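Local coordinates for protein complement factor MASP-3 (Homo sapiens, PDB 3DEM) that probably acts as a serine protease of the complement system, whose CUB1-EGF-CUB2 region carries interaction sites for mannan-binding lectin and ficolins, at residues V61-D65 with Q66-T70; I230-P234 with K235-P239. One frame throughout, in Å; residues are numbered along the deposited sequence.

Overall arrangement
Contacts 1 and 2 illustrate how one fold element tolerates two solutions. Each is the hairpin between the second and third strands of a four-stranded antiparallel sheet of strand order 1-4-2-3, contact 1 in the first CUB domain and contact 2 in the second; their centres lie about 60 Å apart, on opposite sides of the chain's centre. At 61-70 the pairing is interrupted by a classic beta bulge, the loop is longer and uses polar side chains, and the contact is partly buried. At 230-239 the ladder is regular, a tight type II' turn closes it, and the contact lies at the surface, with only I230 buried, on a face shared with V232, L237 and exposed K235.

Contact 1: V61-D65 with Q66-T70; sequences VETED and QVLAT
The carbonyl group of V61 is flat and surrounded by the opposing strand. Two backbone amides reach its oxygen in the carbonyl plane, L68 N at 2.8 Å and A69 N at 3.0 Å, on either side of the C=O direction, while L68 CB, 3.3 Å from V61 O, lies over one face and V67 CG1 comes toward the other. The double grip would restrain the rotation of this peptide group. The bond from L68 N is the more bent of the two, at 135° about its hydrogen. Beside them, V61 N returns a straighter bond to A69 O.

Two residues on one strand facing a single residue on the other make a classic beta bulge, here in the hairpin of strands 58-62 and 67-71 of the first CUB domain. Beyond it the register is displaced by one, so E62 pairs with V67, and E62 OE1 comes to 3.8 Å from V67 CG2.

At the bulge the side chain of L68 points toward the first strand. Its CG is anti to the carbonyl carbon and lies beside the backbone N (chi1 -57°), which directs the branched end, with CD1 foremost, over T63 CG2 at 3.9 Å, the two side chains crossing at about a right angle; V61 CG1 is a looser neighbour. P91 also touches both T63 and L68, and M95 of strand 94-101 packs against V61.

Where the chain turns back, T63 N bonds to Q66 O at 2.7 Å. With T63 OG1 between the backbone N and the carbonyl carbon (chi1 69°), the hydroxyl donates to D65 OD2 at 3.1 Å, meeting that carboxylate oxygen nearly end-on. D65 OD2 also lies close to Q66 CB.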
loop_
_atom_site.group_PDB
_atom_site.type_symbol
_atom_site.label_atom_id
_atom_site.label_comp_id
_atom_site.label_asym_id
_atom_site.label_seq_id
_atom_site.Cartn_x
_atom_site.Cartn_y
_atom_site.Cartn_z
ATOM N N VAL A 61 -7.664 -9.409 -20.751
ATOM C CA VAL A 61 -6.812 -8.504 -19.985
ATOM C C VAL A 61 -5.362 -8.714 -20.387
ATOM O O VAL A 61 -4.833 -9.823 -20.267
ATOM C CB VAL A 61 -6.952 -8.743 -18.466
ATOM C CG1 VAL A 61 -6.073 -7.772 -17.688
ATOM C CG2 VAL A 61 -8.415 -8.620 -18.036
ATOM N N GLU A 62 -4.716 -7.657 -20.863
ATOM C CA GLU A 62 -3.366 -7.792 -21.403
ATOM C C GLU A 62 -2.497 -6.555 -21.195
ATOM O O GLU A 62 -2.986 -5.490 -20.816
ATOM C CB GLU A 62 -3.434 -8.117 -22.897
ATOM C CG GLU A 62 -3.947 -6.970 -23.743
ATOM C CD GLU A 62 -4.381 -7.406 -25.129
ATOM O OE1 GLU A 62 -3.735 -8.308 -25.711
ATOM O OE2 GLU A 62 -5.371 -6.840 -25.639
ATOM N N THR A 63 -1.202 -6.713 -21.439
ATOM C CA THR A 63 -0.285 -5.584 -21.492
ATOM C C THR A 63 0.052 -5.321 -22.954
ATOM O O THR A 63 -0.627 -5.821 -23.851
ATOM C CB THR A 63 1.006 -5.843 -20.698
ATOM O OG1 THR A 63 1.782 -6.854 -21.349
ATOM C CG2 THR A 63 0.683 -6.290 -19.286
ATOM N N GLU A 64 1.103 -4.545 -23.197
ATOM C CA GLU A 64 1.475 -4.192 -24.563
ATOM C C GLU A 64 2.121 -5.352 -25.326
ATOM O O GLU A 64 2.278 -5.283 -26.543
ATOM C CB GLU A 64 2.392 -2.960 -24.575
ATOM C CG GLU A 64 3.525 -2.998 -23.546
ATOM C CD GLU A 64 3.065 -2.620 -22.142
ATOM O OE1 GLU A 64 2.942 -1.409 -21.853
ATOM O OE2 GLU A 64 2.836 -3.533 -21.321
ATOM N N ASP A 65 2.482 -6.418 -24.614
ATOM C CA ASP A 65 3.199 -7.533 -25.232
ATOM C C ASP A 65 2.889 -8.883 -24.588
ATOM O O ASP A 65 3.578 -9.871 -24.843
ATOM C CB ASP A 65 4.711 -7.275 -25.181
ATOM C CG ASP A 65 5.232 -7.123 -23.758
ATOM O OD1 ASP A 65 6.429 -6.820 -23.585
ATOM O OD2 ASP A 65 4.445 -7.301 -22.809
ATOM N N GLN A 66 1.851 -8.925 -23.758
ATOM C CA GLN A 66 1.576 -10.110 -22.959
ATOM C C GLN A 66 0.104 -10.183 -22.562
ATOM O O GLN A 66 -0.432 -9.243 -21.983
ATOM C CB GLN A 66 2.466 -10.084 -21.711
ATOM C CG GLN A 66 2.223 -11.186 -20.689
ATOM C CD GLN A 66 3.102 -11.021 -19.451
ATOM O OE1 GLN A 66 4.132 -10.342 -19.491
ATOM N NE2 GLN A 66 2.695 -11.640 -18.345
ATOM N N VAL A 67 -0.545 -11.299 -22.875
ATOM C CA VAL A 67 -1.920 -11.519 -22.446
ATOM C C VAL A 67 -1.932 -12.090 -21.032
ATOM O O VAL A 67 -1.393 -13.165 -20.781
ATOM C CB VAL A 67 -2.686 -12.451 -23.411
ATOM C CG1 VAL A 67 -4.086 -12.748 -22.881
ATOM C CG2 VAL A 67 -2.761 -11.827 -24.795
ATOM N N LEU A 68 -2.546 -11.353 -20.112
ATOM C CA LEU A 68 -2.575 -11.737 -18.706
ATOM C C LEU A 68 -3.692 -12.726 -18.389
ATOM O O LEU A 68 -3.487 -13.682 -17.636
ATOM C CB LEU A 68 -2.714 -10.498 -17.820
ATOM C CG LEU A 68 -1.644 -9.418 -17.987
ATOM C CD1 LEU A 68 -1.972 -8.194 -17.147
ATOM C CD2 LEU A 68 -0.273 -9.959 -17.631
ATOM N N ALA A 69 -4.871 -12.489 -18.958
ATOM C CA ALA A 69 -6.025 -13.332 -18.688
ATOM C C ALA A 69 -7.117 -13.147 -19.729
ATOM O O ALA A 69 -7.228 -12.087 -20.337
ATOM C CB ALA A 69 -6.566 -13.054 -17.288
ATOM N N THR A 70 -7.909 -14.195 -19.933
ATOM C CA THR A 70 -9.081 -14.142 -20.795
ATOM C C THR A 70 -10.223 -14.814 -20.058
ATOM O O THR A 70 -10.086 -15.944 -19.591
ATOM C CB THR A 70 -8.843 -14.867 -22.137
ATOM O OG1 THR A 70 -7.650 -14.361 -22.746
ATOM C CG2 THR A 70 -10.016 -14.649 -23.087
#

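Contact 2: I230-P234 with K235-P239; sequences IKVGP and KVLGP
A two-residue hairpin turn, type II' from V232 to K235, joins strands 227-232 and 235-240 in the second CUB domain. G233 and P234 occupy its corners, and the positive phi of G233 suits a glycine in the first of them. K235 N closes the turn with a bond to V232 O of 3.2 Å, bent at the hydrogen and arriving from well above the carbonyl plane. In the reciprocal bond V232 N reaches K235 O at 2.9 Å, nearly in line with the C=O.

Two residues further along, I230 and L237 form the next hydrogen-bonded pair. L237 N reaches I230 O at 2.7 Å with an N-H...O angle of 179°, and I230 N bonds to L237 O in return. Between the two rungs, K231 and V236 are a non-hydrogen-bonded pair, where K231 CA approaches K235 O to 3.3 Å in a CA-H...O contact.

Side chains divide between the faces of the ladder. I230, V232, K235 and L237 share one face. From a CG set anti to the carbonyl carbon (chi1 -57°), the L237 side chain lies obliquely across V232, L237 CD1 to V232 CG1 3.9 Å, while the CB atoms of I230 and L237 are 4.3 Å apart; I249 of strand 249-250 packs against both I230 and L237. The other face carries K231 and V236, whose CB and CG2 respectively are 4.2 Å apart before the extended lysine leads away.

With K231 also bonded through its backbone to L257, strand 227-232 ties the hairpin to strand 255-261, while strand 235-240 is the outermost of its sheet within the chain: a hairpin at the margin of the antiparallel CUB beta-sandwich.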
loop_
_atom_site.group_PDB
_atom_site.type_symbol
_atom_site.label_atom_id
_atom_site.label_comp_id
_atom_site.label_asym_id
_atom_site.label_seq_id
_atom_site.Cartn_x
_atom_site.Cartn_y
_atom_site.Cartn_z
ATOM N N ILE A 230 51.128 1.096 -4.352
ATOM C CA ILE A 230 52.023 1.558 -3.310
ATOM C C ILE A 230 53.062 2.487 -3.914
ATOM O O ILE A 230 53.899 2.058 -4.709
ATOM C CB ILE A 230 52.731 0.386 -2.617
ATOM C CG1 ILE A 230 51.700 -0.573 -2.002
ATOM C CG2 ILE A 230 53.715 0.909 -1.578
ATOM C CD1 ILE A 230 52.308 -1.811 -1.368
ATOM N N LYS A 231 52.997 3.762 -3.546
ATOM C CA LYS A 231 53.973 4.722 -4.037
ATOM C C LYS A 231 55.129 4.909 -3.060
ATOM O O LYS A 231 54.933 5.297 -1.907
ATOM C CB LYS A 231 53.327 6.074 -4.364
ATOM C CG LYS A 231 54.325 7.085 -4.901
ATOM C CD LYS A 231 53.658 8.296 -5.531
ATOM C CE LYS A 231 54.693 9.200 -6.171
ATOM N NZ LYS A 231 54.117 10.481 -6.651
ATOM N N VAL A 232 56.330 4.615 -3.536
ATOM C CA VAL A 232 57.544 4.854 -2.769
ATOM C C VAL A 232 58.526 5.582 -3.679
ATOM O O VAL A 232 58.804 5.130 -4.788
ATOM C CB VAL A 232 58.139 3.538 -2.198
ATOM C CG1 VAL A 232 57.804 2.357 -3.093
ATOM C CG2 VAL A 232 59.644 3.658 -1.984
ATOM N N GLY A 233 59.013 6.730 -3.224
ATOM C CA GLY A 233 59.812 7.604 -4.078
ATOM C C GLY A 233 58.960 8.037 -5.251
ATOM O O GLY A 233 57.749 8.207 -5.106
ATOM N N PRO A 234 59.577 8.199 -6.429
ATOM C CA PRO A 234 58.846 8.579 -7.632
ATOM C C PRO A 234 58.281 7.372 -8.383
ATOM O O PRO A 234 58.163 7.403 -9.607
ATOM C CB PRO A 234 59.921 9.265 -8.477
ATOM C CG PRO A 234 61.192 8.575 -8.096
ATOM C CD PRO A 234 61.019 8.038 -6.688
ATOM N N LYS A 235 57.929 6.320 -7.657
ATOM C CA LYS A 235 57.572 5.058 -8.291
ATOM C C LYS A 235 56.351 4.411 -7.649
ATOM O O LYS A 235 56.216 4.387 -6.427
ATOM C CB LYS A 235 58.764 4.094 -8.239
ATOM C CG LYS A 235 58.623 2.849 -9.100
ATOM C CD LYS A 235 59.689 1.825 -8.717
ATOM C CE LYS A 235 59.512 0.495 -9.456
ATOM N NZ LYS A 235 60.475 -0.542 -8.951
ATOM N N VAL A 236 55.463 3.885 -8.483
ATOM C CA VAL A 236 54.291 3.180 -7.990
ATOM C C VAL A 236 54.426 1.675 -8.222
ATOM O O VAL A 236 54.713 1.224 -9.332
ATOM C CB VAL A 236 53.001 3.698 -8.652
ATOM C CG1 VAL A 236 51.787 2.959 -8.111
ATOM C CG2 VAL A 236 52.865 5.195 -8.430
ATOM N N LEU A 237 54.236 0.908 -7.157
ATOM C CA LEU A 237 54.215 -0.543 -7.245
ATOM C C LEU A 237 52.775 -1.021 -7.342
ATOM O O LEU A 237 51.882 -0.451 -6.733
ATOM C CB LEU A 237 54.889 -1.160 -6.021
ATOM C CG LEU A 237 56.328 -0.726 -5.765
ATOM C CD1 LEU A 237 56.762 -1.188 -4.392
ATOM C CD2 LEU A 237 57.247 -1.279 -6.840
ATOM N N GLY A 238 52.558 -2.080 -8.108
ATOM C CA GLY A 238 51.220 -2.601 -8.310
ATOM C C GLY A 238 50.776 -2.342 -9.732
ATOM O O GLY A 238 51.603 -2.070 -10.594
ATOM N N PRO A 239 49.461 -2.406 -9.985
ATOM C CA PRO A 239 48.435 -2.663 -8.973
ATOM C C PRO A 239 48.423 -4.111 -8.465
ATOM O O PRO A 239 48.835 -5.026 -9.168
ATOM C CB PRO A 239 47.130 -2.337 -9.704
ATOM C CG PRO A 239 47.447 -2.523 -11.154
ATOM C CD PRO A 239 48.897 -2.205 -11.330
#